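Long-range contact in ADP-ribose pyrophosphatase (Streptococcus suis, PDB 3O8S), which is a Nudix hydrolase that probably cleaves the pyrophosphate of ADP-ribose or a related nucleoside diphosphate derivative: residues 125-130 against 148-153. Sequence-based numbering, arbitrary orientation.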
loop_
_atom_site.group_PDB
_atom_site.type_symbol
_atom_site.label_atom_id
_atom_site.label_comp_id
_atom_site.label_asym_id
_atom_site.label_seq_id
_atom_site.Cartn_x
_atom_site.Cartn_y
_atom_site.Cartn_z
ATOM N N GLN A 125 -3.365 -8.106 -9.113
ATOM C CA GLN A 125 -4.254 -8.958 -8.351
ATOM C C GLN A 125 -4.259 -8.722 -6.850
ATOM O O GLN A 125 -5.321 -8.716 -6.241
ATOM C CB GLN A 125 -3.827 -10.421 -8.619
ATOM C CG GLN A 125 -4.872 -11.455 -8.298
ATOM C CD GLN A 125 -4.496 -12.794 -8.876
ATOM O OE1 GLN A 125 -4.958 -13.172 -9.943
ATOM N NE2 GLN A 125 -3.670 -13.552 -8.173
ATOM N N ARG A 126 -3.083 -8.648 -6.244
ATOM C CA ARG A 126 -2.978 -8.637 -4.813
ATOM C C ARG A 126 -1.803 -7.813 -4.381
ATOM O O ARG A 126 -0.760 -7.839 -5.032
ATOM C CB ARG A 126 -2.839 -10.130 -4.337
ATOM C CG ARG A 126 -2.149 -10.379 -2.962
ATOM C CD ARG A 126 -2.136 -11.868 -2.638
ATOM N NE ARG A 126 -3.497 -12.302 -2.279
ATOM C CZ ARG A 126 -3.863 -13.549 -2.035
ATOM N NH1 ARG A 126 -2.984 -14.538 -2.136
ATOM N NH2 ARG A 126 -5.106 -13.819 -1.674
ATOM N N VAL A 127 -1.961 -7.101 -3.251
ATOM C CA VAL A 127 -0.866 -6.360 -2.639
ATOM C C VAL A 127 -0.117 -7.372 -1.759
ATOM O O VAL A 127 -0.655 -7.850 -0.760
ATOM C CB VAL A 127 -1.289 -5.086 -1.847
ATOM C CG1 VAL A 127 -0.047 -4.282 -1.426
ATOM C CG2 VAL A 127 -2.227 -4.213 -2.680
ATOM N N VAL A 128 1.095 -7.729 -2.162
ATOM C CA VAL A 128 1.913 -8.658 -1.374
ATOM C C VAL A 128 2.376 -7.933 -0.091
ATOM O O VAL A 128 2.289 -8.459 1.025
ATOM C CB VAL A 128 3.142 -9.198 -2.182
ATOM C CG1 VAL A 128 4.025 -10.088 -1.310
ATOM C CG2 VAL A 128 2.728 -9.919 -3.472
ATOM N N ALA A 129 2.941 -6.751 -0.298
ATOM C CA ALA A 129 3.575 -5.934 0.736
ATOM C C ALA A 129 3.745 -4.495 0.303
ATOM O O ALA A 129 3.858 -4.237 -0.891
ATOM C CB ALA A 129 4.937 -6.518 1.054
ATOM N N ILE A 130 3.732 -3.565 1.284
ATOM C CA ILE A 130 4.020 -2.123 1.190
ATOM C C ILE A 130 5.188 -1.928 2.137
ATOM O O ILE A 130 4.997 -1.934 3.346
ATOM C CB ILE A 130 2.816 -1.210 1.518
ATOM C CG1 ILE A 130 1.575 -1.630 0.764
ATOM C CG2 ILE A 130 3.129 0.266 1.300
ATOM C CD1 ILE A 130 0.513 -1.849 1.677
ATOM N N VAL A 148 5.791 -0.929 -3.165
ATOM C CA VAL A 148 4.550 -1.726 -3.219
ATOM C C VAL A 148 4.793 -2.930 -4.147
ATOM O O VAL A 148 5.059 -2.746 -5.333
ATOM C CB VAL A 148 3.329 -0.883 -3.682
ATOM C CG1 VAL A 148 2.035 -1.688 -3.589
ATOM C CG2 VAL A 148 3.201 0.402 -2.871
ATOM N N PHE A 149 4.759 -4.148 -3.589
ATOM C CA PHE A 149 4.889 -5.395 -4.334
ATOM C C PHE A 149 3.493 -5.861 -4.670
ATOM O O PHE A 149 2.691 -6.049 -3.765
ATOM C CB PHE A 149 5.665 -6.439 -3.528
ATOM C CG PHE A 149 7.140 -6.126 -3.420
ATOM C CD1 PHE A 149 7.615 -5.262 -2.436
ATOM C CD2 PHE A 149 8.054 -6.676 -4.321
ATOM C CE1 PHE A 149 8.968 -4.972 -2.340
ATOM C CE2 PHE A 149 9.412 -6.392 -4.219
ATOM C CZ PHE A 149 9.857 -5.542 -3.231
ATOM N N ILE A 150 3.186 -5.994 -5.970
ATOM C CA ILE A 150 1.879 -6.388 -6.462
ATOM C C ILE A 150 1.979 -7.755 -7.151
ATOM O O ILE A 150 2.777 -7.929 -8.075
ATOM C CB ILE A 150 1.287 -5.305 -7.431
ATOM C CG1 ILE A 150 1.265 -3.861 -6.789
ATOM C CG2 ILE A 150 -0.092 -5.727 -8.037
ATOM C CD1 ILE A 150 0.225 -3.641 -5.738
ATOM N N LEU A 151 1.130 -8.707 -6.723
ATOM C CA LEU A 151 1.070 -9.989 -7.382
ATOM C C LEU A 151 0.177 -9.800 -8.602
ATOM O O LEU A 151 -0.894 -9.212 -8.483
ATOM C CB LEU A 151 0.595 -11.100 -6.443
ATOM C CG LEU A 151 0.243 -12.439 -7.083
ATOM C CD1 LEU A 151 1.517 -13.228 -7.436
ATOM C CD2 LEU A 151 -0.660 -13.247 -6.163
ATOM N N CYS A 152 0.690 -10.173 -9.783
ATOM C CA CYS A 152 -0.003 -10.042 -11.059
ATOM C C CYS A 152 -0.167 -11.391 -11.675
ATOM O O CYS A 152 0.676 -12.275 -11.531
ATOM C CB CYS A 152 0.720 -9.099 -12.020
ATOM S SG CYS A 152 0.942 -7.402 -11.416
ATOM N N ARG A 153 -1.246 -11.527 -12.408
ATOM C CA ARG A 153 -1.621 -12.719 -13.093
ATOM C C ARG A 153 -1.321 -12.512 -14.579
ATOM O O ARG A 153 -1.732 -11.494 -15.150
ATOM C CB ARG A 153 -3.107 -12.939 -12.797
ATOM C CG ARG A 153 -3.735 -14.084 -13.524
ATOM C CD ARG A 153 -5.195 -14.200 -13.132
ATOM N NE ARG A 153 -5.774 -15.363 -13.786
ATOM C CZ ARG A 153 -6.400 -15.331 -14.952
ATOM N NH1 ARG A 153 -6.633 -14.175 -15.557
ATOM N NH2 ARG A 153 -6.855 -16.449 -15.494
#
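Residues 125-130 and 148-153 pair as antiparallel strands, Arg126 opposite Leu151 and Ala129 opposite Phe149, in the mixed sheet of the Nudix domain; the N-to-C directions of these short segments lie 150° apart. Two classic beta bulges interrupt the ladder. At the first, Leu151 O accepts from two donors, Gln125 N at 2.8 Å and Arg126 N at 3.2 Å, while Leu151 N donates back to Arg126 O. At the second, marked by a one-residue shift of register between Val127 and Ala129, Val128 and Ala129 together face Phe149: Val128 N donates to Phe149 O at 2.8 Å, and Phe149 N donates to Ala129 O at 2.8 Å. Both first bulge residues, Gln125 and Val128, have psi near -50°, and their CB atoms turn toward the partner strand. Hence Val128 CG2, anti to its own carbonyl carbon, meets Leu151 CB at 3.8 Å. Gln125, its CG swung opposite the backbone N (chi1 -161°), runs beside Leu151 and brings NE2 to 3.6 Å from Leu151 CD2.

The two faces are covered differently. Val127, Ile130, Val148 and Ile150 form one, where Val127 CG2 meets Ile150 CD1 at 4.0 Å; helix 106-118 packs on Val148 and Ile150, and Phe205 of the second subunit on Val127 and Ile150, whereas helix 186-197 covers Leu151 and Phe149 on the other, together with Val128. Arg126 runs beside Leu151, then bends away, so that its guanidinium donates to the carbonyls of Ser198 and Glu199 and forms a salt bridge with Glu202 of the second subunit. Strand 145-157 also pairs in parallel with strand 70-79, and this bulged antiparallel pair, with helices packed on both faces, is consistent with the alpha-beta-alpha sandwich of the Nudix fold.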